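Local coordinates for protein putative Glycosidase (Bacteroides thetaiotaomicron, PDB 3R67) that is of unknown function but is a putative glycosidase whose enzyme clan is built on the five-bladed beta-propeller, at residues A[85-88]-A[94-97]; A[112-117]-A[157-162]; A[182-185]-A[190-193]. All coordinates share one frame; numbering follows the deposited sequence.

Contact 1 of 3, residues A[85-88]-A[94-97]; sequences GYAY and HFNR
Tyr88 and Asn96 pair backbone to backbone in an antiparallel hydrogen-bonded pair: Tyr88 N gives its hydrogen to Asn96 O at 2.9 Å, and Asn96 N returns a bond to Tyr88 O at 2.9 Å. One residue on, Ala87 and Arg97 form a non-hydrogen-bonded pair, close enough for Ala87 CA to approach Asn96 O at 3.1 Å. The tighter side of the hairpin is largely aliphatic and aromatic near the backbone. There the small Ala87 methyl leaves room for its neighbours, with CB 3.8 Å from Phe95 CD2 and also against Arg97 CG, while the buried Phe95 ring turns its edge to the Ala87 carbonyl carbon. Farther out, the Arg97 guanidinium group forms a salt bridge with Glu47 and a hydrogen bond with Tyr67 OH.

The other side is wetter. Tyr88 has CG tucked between its own backbone N and carbonyl carbon (chi1 54°), which swings the ring across to the partner strand, and Asn96 CB sits over one face, 3.9 Å from the ring centroid, as a CH-pi contact. The amide of Asn96, a residue suited to an exposed edge, uses ND2 to reach a water that also donates to Tyr88 O; a second water lies 2.6 Å from Tyr88 OH.

Strand 82-89 runs between 62-70, where Phe95 touches Val65, and the outermost strand 96-97, an end hairpin consistent with the outer edge of a propeller blade.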
ATOM      1  N   GLY A  85     -10.022  -9.072  -0.611  1.00 12.67           N
ATOM      2  CA  GLY A  85     -10.203 -10.318   0.110  1.00 11.77           C
ATOM      3  C   GLY A  85      -9.706 -10.175   1.532  1.00 14.45           C
ATOM      4  O   GLY A  85      -8.972  -9.239   1.841  1.00 12.66           O
ATOM      5  N   TYR A  86     -10.111 -11.095   2.411  1.00 12.90           N
ATOM      6  CA  TYR A  86      -9.726 -11.072   3.819  1.00 11.47           C
ATOM      7  C   TYR A  86      -8.987 -12.366   4.174  1.00 15.00           C
ATOM      8  O   TYR A  86      -9.550 -13.451   4.050  1.00 14.88           O
ATOM      9  CB  TYR A  86     -11.001 -10.897   4.655  1.00 12.58           C
ATOM     10  CG  TYR A  86     -10.821 -10.753   6.159  1.00 12.56           C
ATOM     11  CD1 TYR A  86     -10.552 -11.869   6.963  1.00 12.89           C
ATOM     12  CD2 TYR A  86     -11.116  -9.551   6.801  1.00 12.37           C
ATOM     13  CE1 TYR A  86     -10.490 -11.764   8.349  1.00 12.85           C
ATOM     14  CE2 TYR A  86     -11.069  -9.438   8.183  1.00 13.03           C
ATOM     15  CZ  TYR A  86     -10.736 -10.539   8.957  1.00 19.32           C
ATOM     16  OH  TYR A  86     -10.655 -10.403  10.327  1.00 14.47           O
ATOM     17  N   ALA A  87      -7.710 -12.245   4.575  1.00 12.66           N
ATOM     18  CA  ALA A  87      -6.869 -13.374   4.991  1.00 11.19           C
ATOM     19  C   ALA A  87      -6.405 -13.121   6.401  1.00 16.09           C
ATOM     20  O   ALA A  87      -6.078 -11.991   6.725  1.00 17.13           O
ATOM     21  CB  ALA A  87      -5.705 -13.572   4.037  1.00 10.79           C
ATOM     22  N   TYR A  88      -6.462 -14.126   7.268  1.00 13.30           N
ATOM     23  CA  TYR A  88      -6.110 -13.947   8.678  1.00 12.68           C
ATOM     24  C   TYR A  88      -5.129 -15.038   9.116  1.00 13.84           C
ATOM     25  O   TYR A  88      -5.211 -16.187   8.663  1.00 12.62           O
ATOM     26  CB  TYR A  88      -7.381 -13.940   9.573  1.00 14.13           C
ATOM     27  CG  TYR A  88      -8.276 -15.158   9.393  1.00 17.88           C
ATOM     28  CD1 TYR A  88      -9.186 -15.234   8.335  1.00 20.27           C
ATOM     29  CD2 TYR A  88      -8.248 -16.212  10.308  1.00 18.94           C
ATOM     30  CE1 TYR A  88     -10.010 -16.350   8.168  1.00 23.20           C
ATOM     31  CE2 TYR A  88      -9.066 -17.330  10.151  1.00 19.90           C
ATOM     32  CZ  TYR A  88      -9.953 -17.391   9.088  1.00 31.11           C
ATOM     33  OH  TYR A  88     -10.757 -18.501   8.939  1.00 33.34           O
ATOM     34  N   HIS A  94       1.199 -18.333   8.095  1.00 11.00           N
ATOM     35  CA  HIS A  94       0.175 -19.207   7.531  1.00 10.90           C
ATOM     36  C   HIS A  94      -1.192 -18.540   7.648  1.00 13.08           C
ATOM     37  O   HIS A  94      -1.625 -18.174   8.734  1.00 12.45           O
ATOM     38  CB  HIS A  94       0.160 -20.596   8.176  1.00 12.82           C
ATOM     39  CG  HIS A  94      -0.909 -21.462   7.572  1.00 15.87           C
ATOM     40  ND1 HIS A  94      -0.730 -22.086   6.340  1.00 18.08           N
ATOM     41  CD2 HIS A  94      -2.156 -21.727   8.017  1.00 16.78           C
ATOM     42  CE1 HIS A  94      -1.869 -22.716   6.094  1.00 17.29           C
ATOM     43  NE2 HIS A  94      -2.755 -22.530   7.073  1.00 17.08           N
ATOM     44  N   PHE A  95      -1.862 -18.396   6.520  1.00 10.37           N
ATOM     45  CA  PHE A  95      -3.118 -17.675   6.430  1.00 10.14           C
ATOM     46  C   PHE A  95      -4.285 -18.517   5.998  1.00 14.69           C
ATOM     47  O   PHE A  95      -4.138 -19.426   5.179  1.00 16.16           O
ATOM     48  CB  PHE A  95      -2.953 -16.539   5.395  1.00 11.46           C
ATOM     49  CG  PHE A  95      -2.183 -15.360   5.938  1.00 11.58           C
ATOM     50  CD1 PHE A  95      -0.787 -15.376   5.981  1.00 13.38           C
ATOM     51  CD2 PHE A  95      -2.850 -14.243   6.424  1.00 11.21           C
ATOM     52  CE1 PHE A  95      -0.079 -14.301   6.529  1.00 13.64           C
ATOM     53  CE2 PHE A  95      -2.140 -13.168   6.963  1.00 13.25           C
ATOM     54  CZ  PHE A  95      -0.760 -13.200   7.009  1.00 10.78           C
ATOM     55  N   ASN A  96      -5.465 -18.181   6.554  1.00 12.38           N
ATOM     56  CA  ASN A  96      -6.783 -18.695   6.171  1.00 12.56           C
ATOM     57  C   ASN A  96      -7.506 -17.569   5.477  1.00 17.05           C
ATOM     58  O   ASN A  96      -7.116 -16.414   5.648  1.00 17.73           O
ATOM     59  CB  ASN A  96      -7.571 -19.270   7.330  1.00 14.11           C
ATOM     60  CG  ASN A  96      -7.057 -20.610   7.771  1.00 25.02           C
ATOM     61  OD1 ASN A  96      -7.062 -21.590   7.010  1.00 23.29           O
ATOM     62  ND2 ASN A  96      -6.659 -20.699   9.024  1.00 13.46           N
ATOM     63  N   ARG A  97      -8.502 -17.875   4.652  1.00 14.43           N
ATOM     64  CA  ARG A  97      -9.160 -16.845   3.852  1.00 13.88           C
ATOM     65  C   ARG A  97     -10.671 -16.956   3.858  1.00 17.86           C
ATOM     66  O   ARG A  97     -11.234 -18.054   3.847  1.00 18.03           O
ATOM     67  CB  ARG A  97      -8.682 -16.957   2.391  1.00 14.12           C
ATOM     68  CG  ARG A  97      -7.217 -16.568   2.162  1.00 23.50           C
ATOM     69  CD  ARG A  97      -6.601 -17.260   0.951  1.00 25.67           C
ATOM     70  NE  ARG A  97      -7.204 -16.853  -0.314  1.00 20.50           N
ATOM     71  CZ  ARG A  97      -6.807 -17.302  -1.497  1.00 26.58           C
ATOM     72  NH1 ARG A  97      -5.843 -18.207  -1.579  1.00  7.72           N
ATOM     73  NH2 ARG A  97      -7.386 -16.865  -2.605  1.00 17.53           N
TER
HETATM   74  O   HOH W   1      -5.614 -18.320  10.505  1.00 21.07           O
HETATM   75  O   HOH W   2     -12.415 -18.979   6.946  1.00 27.20           O

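Contact 2 of 3, residues A[112-117]-A[157-162]; sequences ELEWPG and WEKYGP
Glu114 and Lys159 supply the charged part of this contact. Their side chains come from opposite directions, both extended beyond CG, and Lys159 NZ meets Glu114 OE1 at 2.8 Å in a salt bridge on the syn lone pair of that oxygen. Lysine suits the position because its long, flexible chain, together with the extended glutamate, can bridge strand and helix. The ammonium is shared: it also has a salt bridge to Asp108, a bond to Tyr104 O and a cation-pi contact with Phe103. The other carboxylate oxygen, Glu114 OE2, is hydrogen-bonded to Tyr136 OH and Gln138 NE2, so the buried carboxylate is held at both oxygens.

Topologically, the short helix 111-114 precedes the four-stranded antiparallel sheet 118-162, consistent with one blade of a propeller, and lies against strand 158-162, the last of that sheet.

The apolar part joins Leu113 to Pro162, tip to tip, with Leu113 CD1 3.7 Å from Pro162 CD and 3.8 Å from Pro162 CG. At the end of an outermost strand a residue without an N-H can probably be tolerated. Arg145 and Gln138 touch both residues from strands 144-151 and 132-139.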
ATOM      1  N   GLU A 112     -19.957   6.224  -8.850  1.00 28.24           N
ATOM      2  CA  GLU A 112     -19.410   6.931 -10.017  1.00 30.24           C
ATOM      3  C   GLU A 112     -17.870   6.930 -10.037  1.00 32.93           C
ATOM      4  O   GLU A 112     -17.265   7.027 -11.111  1.00 33.71           O
ATOM      5  CB  GLU A 112     -19.905   8.380 -10.075  1.00 33.48           C
ATOM      6  CG  GLU A 112     -21.392   8.490 -10.410  1.00 56.35           C
ATOM      7  CD  GLU A 112     -21.814   7.949 -11.766  1.00 90.19           C
ATOM      8  OE1 GLU A 112     -21.407   8.542 -12.794  1.00 89.34           O
ATOM      9  OE2 GLU A 112     -22.603   6.975 -11.801  1.00 86.51           O
ATOM     10  N   LEU A 113     -17.251   6.791  -8.866  1.00 26.15           N
ATOM     11  CA  LEU A 113     -15.814   6.855  -8.730  1.00 24.65           C
ATOM     12  C   LEU A 113     -15.181   5.471  -8.724  1.00 27.12           C
ATOM     13  O   LEU A 113     -14.012   5.370  -9.070  1.00 27.35           O
ATOM     14  CB  LEU A 113     -15.475   7.600  -7.421  1.00 23.87           C
ATOM     15  CG  LEU A 113     -16.147   8.963  -7.233  1.00 30.54           C
ATOM     16  CD1 LEU A 113     -15.749   9.594  -5.918  1.00 30.84           C
ATOM     17  CD2 LEU A 113     -15.854   9.918  -8.392  1.00 33.40           C
ATOM     18  N   GLU A 114     -15.942   4.412  -8.376  1.00 24.21           N
ATOM     19  CA  GLU A 114     -15.406   3.052  -8.230  1.00 22.40           C
ATOM     20  C   GLU A 114     -15.879   2.061  -9.319  1.00 25.95           C
ATOM     21  O   GLU A 114     -15.309   0.974  -9.416  1.00 24.43           O
ATOM     22  CB  GLU A 114     -15.802   2.484  -6.859  1.00 22.75           C
ATOM     23  CG  GLU A 114     -15.171   3.257  -5.712  1.00 26.64           C
ATOM     24  CD  GLU A 114     -15.536   2.857  -4.295  1.00 28.89           C
ATOM     25  OE1 GLU A 114     -16.361   1.938  -4.119  1.00 21.64           O
ATOM     26  OE2 GLU A 114     -15.004   3.478  -3.349  1.00 18.41           O
ATOM     27  N   TRP A 115     -16.857   2.414 -10.137  1.00 23.99           N
ATOM     28  CA  TRP A 115     -17.298   1.445 -11.139  1.00 24.30           C
ATOM     29  C   TRP A 115     -16.728   1.806 -12.533  1.00 27.82           C
ATOM     30  O   TRP A 115     -16.777   2.976 -12.920  1.00 28.33           O
ATOM     31  CB  TRP A 115     -18.844   1.345 -11.182  1.00 24.04           C
ATOM     32  CG  TRP A 115     -19.321   0.150 -11.953  1.00 25.34           C
ATOM     33  CD1 TRP A 115     -19.891   0.153 -13.194  1.00 29.78           C
ATOM     34  CD2 TRP A 115     -19.065  -1.235 -11.631  1.00 23.42           C
ATOM     35  NE1 TRP A 115     -20.070  -1.139 -13.637  1.00 29.62           N
ATOM     36  CE2 TRP A 115     -19.527  -2.009 -12.719  1.00 29.64           C
ATOM     37  CE3 TRP A 115     -18.428  -1.883 -10.569  1.00 21.33           C
ATOM     38  CZ2 TRP A 115     -19.436  -3.411 -12.731  1.00 27.74           C
ATOM     39  CZ3 TRP A 115     -18.325  -3.259 -10.592  1.00 21.93           C
ATOM     40  CH2 TRP A 115     -18.825  -4.010 -11.654  1.00 23.94           C
ATOM     41  N   PRO A 116     -16.157   0.834 -13.284  1.00 24.55           N
ATOM     42  CA  PRO A 116     -16.076  -0.615 -13.005  1.00 24.53           C
ATOM     43  C   PRO A 116     -14.722  -1.133 -12.486  1.00 28.29           C
ATOM     44  O   PRO A 116     -14.614  -2.326 -12.240  1.00 30.22           O
ATOM     45  CB  PRO A 116     -16.328  -1.237 -14.387  1.00 27.31           C
ATOM     46  CG  PRO A 116     -15.840  -0.183 -15.392  1.00 31.61           C
ATOM     47  CD  PRO A 116     -15.671   1.129 -14.644  1.00 26.68           C
ATOM     48  N   GLY A 117     -13.736  -0.271 -12.303  1.00 23.09           N
ATOM     49  CA  GLY A 117     -12.398  -0.674 -11.873  1.00 21.60           C
ATOM     50  C   GLY A 117     -12.273  -1.219 -10.466  1.00 23.85           C
ATOM     51  O   GLY A 117     -11.380  -2.031 -10.192  1.00 21.09           O
ATOM     52  N   TRP A 157     -17.309  -1.646   6.514  1.00 21.01           N
ATOM     53  CA  TRP A 157     -16.581  -0.424   6.182  1.00 20.94           C
ATOM     54  C   TRP A 157     -17.502   0.742   5.831  1.00 26.53           C
ATOM     55  O   TRP A 157     -18.513   0.572   5.147  1.00 28.36           O
ATOM     56  CB  TRP A 157     -15.637  -0.668   5.003  1.00 19.06           C
ATOM     57  CG  TRP A 157     -14.508  -1.603   5.328  1.00 18.66           C
ATOM     58  CD1 TRP A 157     -14.504  -2.961   5.192  1.00 21.14           C
ATOM     59  CD2 TRP A 157     -13.220  -1.245   5.856  1.00 17.35           C
ATOM     60  NE1 TRP A 157     -13.289  -3.472   5.593  1.00 20.36           N
ATOM     61  CE2 TRP A 157     -12.491  -2.443   6.030  1.00 21.07           C
ATOM     62  CE3 TRP A 157     -12.604  -0.022   6.198  1.00 17.65           C
ATOM     63  CZ2 TRP A 157     -11.189  -2.456   6.554  1.00 19.60           C
ATOM     64  CZ3 TRP A 157     -11.334  -0.037   6.751  1.00 18.03           C
ATOM     65  CH2 TRP A 157     -10.629  -1.239   6.914  1.00 18.41           C
ATOM     66  N   GLU A 158     -17.129   1.932   6.297  1.00 22.56           N
ATOM     67  CA  GLU A 158     -17.816   3.190   5.992  1.00 23.26           C
ATOM     68  C   GLU A 158     -16.946   3.942   4.997  1.00 23.38           C
ATOM     69  O   GLU A 158     -15.774   4.178   5.297  1.00 19.67           O
ATOM     70  CB  GLU A 158     -18.085   3.993   7.282  1.00 25.58           C
ATOM     71  CG  GLU A 158     -19.531   4.416   7.491  1.00 43.39           C
ATOM     72  CD  GLU A 158     -20.033   5.561   6.630  1.00 79.28           C
ATOM     73  OE1 GLU A 158     -19.705   6.729   6.945  1.00 79.20           O
ATOM     74  OE2 GLU A 158     -20.828   5.301   5.698  1.00 77.84           O
ATOM     75  N   LYS A 159     -17.486   4.229   3.781  1.00 19.30           N
ATOM     76  CA  LYS A 159     -16.781   4.940   2.712  1.00 17.84           C
ATOM     77  C   LYS A 159     -17.026   6.443   2.830  1.00 24.57           C
ATOM     78  O   LYS A 159     -18.182   6.879   2.916  1.00 26.57           O
ATOM     79  CB  LYS A 159     -17.203   4.435   1.318  1.00 19.24           C
ATOM     80  CG  LYS A 159     -16.840   2.989   1.018  1.00 13.29           C
ATOM     81  CD  LYS A 159     -17.351   2.597  -0.361  1.00 19.98           C
ATOM     82  CE  LYS A 159     -17.122   1.131  -0.664  1.00 20.55           C
ATOM     83  NZ  LYS A 159     -17.657   0.736  -1.989  1.00 14.42           N
ATOM     84  N   TYR A 160     -15.953   7.234   2.808  1.00 20.98           N
ATOM     85  CA  TYR A 160     -16.046   8.686   2.960  1.00 22.92           C
ATOM     86  C   TYR A 160     -15.705   9.450   1.675  1.00 28.45           C
ATOM     87  O   TYR A 160     -15.899  10.668   1.632  1.00 29.67           O
ATOM     88  CB  TYR A 160     -15.112   9.157   4.082  1.00 23.54           C
ATOM     89  CG  TYR A 160     -15.636   8.736   5.437  1.00 25.15           C
ATOM     90  CD1 TYR A 160     -16.631   9.468   6.078  1.00 28.63           C
ATOM     91  CD2 TYR A 160     -15.189   7.571   6.048  1.00 23.86           C
ATOM     92  CE1 TYR A 160     -17.162   9.053   7.296  1.00 30.50           C
ATOM     93  CE2 TYR A 160     -15.702   7.151   7.269  1.00 24.87           C
ATOM     94  CZ  TYR A 160     -16.686   7.899   7.894  1.00 36.26           C
ATOM     95  OH  TYR A 160     -17.190   7.507   9.109  1.00 39.65           O
ATOM     96  N   GLY A 161     -15.245   8.742   0.651  1.00 24.26           N
ATOM     97  CA  GLY A 161     -14.905   9.345  -0.625  1.00 24.09           C
ATOM     98  C   GLY A 161     -13.470   9.817  -0.701  1.00 27.40           C
ATOM     99  O   GLY A 161     -12.670   9.517   0.194  1.00 25.61           O
ATOM    100  N   PRO A 162     -13.131  10.567  -1.782  1.00 23.91           N
ATOM    101  CA  PRO A 162     -11.739  11.029  -1.964  1.00 22.39           C
ATOM    102  C   PRO A 162     -11.200  11.765  -0.748  1.00 26.61           C
ATOM    103  O   PRO A 162     -11.897  12.590  -0.151  1.00 28.60           O
ATOM    104  CB  PRO A 162     -11.836  11.971  -3.165  1.00 25.40           C
ATOM    105  CG  PRO A 162     -12.976  11.409  -3.973  1.00 30.40           C
ATOM    106  CD  PRO A 162     -13.978  10.951  -2.935  1.00 26.14           C
TER

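Contact 3 of 3, residues A[182-185]-A[190-193]; sequences IVTK and KQVI
Lys185 N donates to Val192 O at 2.8 Å, the shortest sound polar bond between these two strands, and Val192 N answers with a bond to Lys185 O at 2.9 Å. The two N-H...O bonds make Lys185 and Val192 an antiparallel hydrogen-bonded pair; Thr184 and Ile193 form the next, non-hydrogen-bonded pair. Lys185 O has a further, weaker partner in Gln191 CA, a CA-H...O contact at 3.4 Å. The axes of the short segments 182-185 and 190-193 meet at 143° rather than straight on, a pronounced twist consistent with a propeller blade. The side chains of Thr184 and Ile193 diverge.

Ile193 has its apolar partner diagonally across, in Ile182. Ile182 CG2 lies 3.9 Å from both CG1 and CG2 of Ile193; the methyl rests against both branches, the side chains crossing at a slant. Beta-branched isoleucines suit a strand that faces a core, and here Val133 of strand 132-139 touches both.

Thr184 is small enough to sit beside its partner strand. Its first torsion, 67°, sets OG1 between the backbone N and carbonyl carbon, from where it bonds to Ala252 O in strand 245-255; the aliphatic CG of Gln191 packs 3.9 Å from Thr184 CB. On the other face Val192 CG2 comes within 3.7 Å of Lys185 O. Lys185, partly exposed, has an extended chain, as suits a residue whose charge can reach solvent.

The backbone bonds hold the strands together whatever the side chains, and the side chains determine what the hairpin packs on: both isoleucines touch Val133 of strand 132-139, and a threonine hydroxyl ties the hairpin to strand 245-255.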
ATOM      1  N   ILE A 182       0.272   6.550   5.964  1.00 14.12           N
ATOM      2  CA  ILE A 182       0.015   7.315   7.201  1.00 14.32           C
ATOM      3  C   ILE A 182       1.198   7.115   8.154  1.00 14.52           C
ATOM      4  O   ILE A 182       1.721   6.016   8.205  1.00 10.91           O
ATOM      5  CB  ILE A 182      -1.347   6.911   7.873  1.00 17.68           C
ATOM      6  CG1 ILE A 182      -2.520   7.487   7.067  1.00 18.88           C
ATOM      7  CG2 ILE A 182      -1.446   7.426   9.335  1.00 19.93           C
ATOM      8  CD1 ILE A 182      -3.970   7.215   7.690  1.00 31.56           C
ATOM      9  N   VAL A 183       1.573   8.158   8.938  1.00 14.11           N
ATOM     10  CA  VAL A 183       2.646   8.066   9.932  1.00 14.32           C
ATOM     11  C   VAL A 183       2.083   7.359  11.193  1.00 19.29           C
ATOM     12  O   VAL A 183       1.072   7.770  11.766  1.00 20.52           O
ATOM     13  CB  VAL A 183       3.308   9.426  10.271  1.00 17.65           C
ATOM     14  CG1 VAL A 183       4.370   9.258  11.348  1.00 17.70           C
ATOM     15  CG2 VAL A 183       3.926  10.055   9.026  1.00 16.67           C
ATOM     16  N   THR A 184       2.745   6.285  11.585  1.00 14.83           N
ATOM     17  CA  THR A 184       2.411   5.464  12.744  1.00 13.89           C
ATOM     18  C   THR A 184       3.592   5.400  13.702  1.00 17.80           C
ATOM     19  O   THR A 184       4.720   5.720  13.332  1.00 15.56           O
ATOM     20  CB  THR A 184       1.988   4.014  12.328  1.00 14.05           C
ATOM     21  OG1 THR A 184       3.107   3.308  11.782  1.00 14.33           O
ATOM     22  CG2 THR A 184       0.801   3.970  11.403  1.00  4.90           C
ATOM     23  N   LYS A 185       3.339   4.929  14.922  1.00 16.98           N
ATOM     24  CA  LYS A 185       4.385   4.750  15.927  1.00 18.17           C
ATOM     25  C   LYS A 185       4.022   3.581  16.811  1.00 22.65           C
ATOM     26  O   LYS A 185       2.848   3.212  16.877  1.00 21.70           O
ATOM     27  CB  LYS A 185       4.615   6.036  16.775  1.00 19.84           C
ATOM     28  CG  LYS A 185       3.452   6.424  17.693  1.00 22.59           C
ATOM     29  CD  LYS A 185       3.763   7.673  18.475  1.00 28.27           C
ATOM     30  CE  LYS A 185       2.620   8.050  19.377  1.00 39.60           C
ATOM     31  NZ  LYS A 185       2.911   9.290  20.145  1.00 56.48           N
ATOM     32  N   LYS A 190       2.362  -1.720  20.413  1.00 22.91           N
ATOM     33  CA  LYS A 190       1.226  -1.680  19.495  1.00 20.99           C
ATOM     34  C   LYS A 190       1.430  -0.519  18.503  1.00 22.11           C
ATOM     35  O   LYS A 190       1.741   0.604  18.915  1.00 21.86           O
ATOM     36  CB  LYS A 190      -0.110  -1.564  20.262  1.00 23.31           C
ATOM     37  CG  LYS A 190      -1.323  -1.875  19.362  1.00 36.66           C
ATOM     38  CD  LYS A 190      -2.685  -1.901  20.057  1.00 40.65           C
ATOM     39  CE  LYS A 190      -3.191  -0.551  20.449  1.00 48.17           C
ATOM     40  NZ  LYS A 190      -4.565  -0.631  20.999  1.00 63.83           N
ATOM     41  N   GLN A 191       1.256  -0.802  17.201  1.00 15.15           N
ATOM     42  CA  GLN A 191       1.441   0.171  16.133  1.00 13.87           C
ATOM     43  C   GLN A 191       0.152   0.943  15.947  1.00 19.26           C
ATOM     44  O   GLN A 191      -0.887   0.365  15.604  1.00 19.64           O
ATOM     45  CB  GLN A 191       1.883  -0.524  14.840  1.00 13.77           C
ATOM     46  CG  GLN A 191       2.273   0.432  13.718  1.00 12.83           C
ATOM     47  CD  GLN A 191       2.798  -0.303  12.523  1.00 22.74           C
ATOM     48  OE1 GLN A 191       2.669  -1.532  12.397  1.00 25.44           O
ATOM     49  NE2 GLN A 191       3.368   0.452  11.593  1.00 11.08           N
ATOM     50  N   VAL A 192       0.215   2.259  16.216  1.00 14.61           N
ATOM     51  CA  VAL A 192      -0.951   3.129  16.152  1.00 13.81           C
ATOM     52  C   VAL A 192      -0.650   4.375  15.308  1.00 16.69           C
ATOM     53  O   VAL A 192       0.508   4.763  15.167  1.00 16.05           O
ATOM     54  CB  VAL A 192      -1.426   3.536  17.583  1.00 18.30           C
ATOM     55  CG1 VAL A 192      -1.946   2.320  18.371  1.00 17.93           C
ATOM     56  CG2 VAL A 192      -0.340   4.287  18.364  1.00 17.88           C
ATOM     57  N   ILE A 193      -1.707   5.025  14.799  1.00 12.34           N
ATOM     58  CA  ILE A 193      -1.601   6.277  14.047  1.00 11.90           C
ATOM     59  C   ILE A 193      -1.064   7.362  15.001  1.00 20.29           C
ATOM     60  O   ILE A 193      -1.601   7.548  16.094  1.00 21.40           O
ATOM     61  CB  ILE A 193      -2.965   6.649  13.396  1.00 12.75           C
ATOM     62  CG1 ILE A 193      -3.309   5.608  12.283  1.00  9.55           C
ATOM     63  CG2 ILE A 193      -2.938   8.093  12.842  1.00 11.61           C
ATOM     64  CD1 ILE A 193      -4.740   5.739  11.597  1.00 14.72           C
TER

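In the fold
The three contacts follow one another along the chain, each closing before the next opens, and lie in different sheets. Contact 1 is a hairpin at the outer end of the sheet 50-97, contact 2 sets helix 111-114 against the last strand of the sheet 118-162, and contact 3 is a hairpin in the sheet that includes 180-187. Their centres are about 23 to 25 Å apart, nearly an equilateral triangle, and each is about 15 to 17 Å from the centre of the chain. Contacts 1 and 2 come nearest, with closest atoms about 7 Å apart. Such spacing is consistent with successive blades set around a propeller axis.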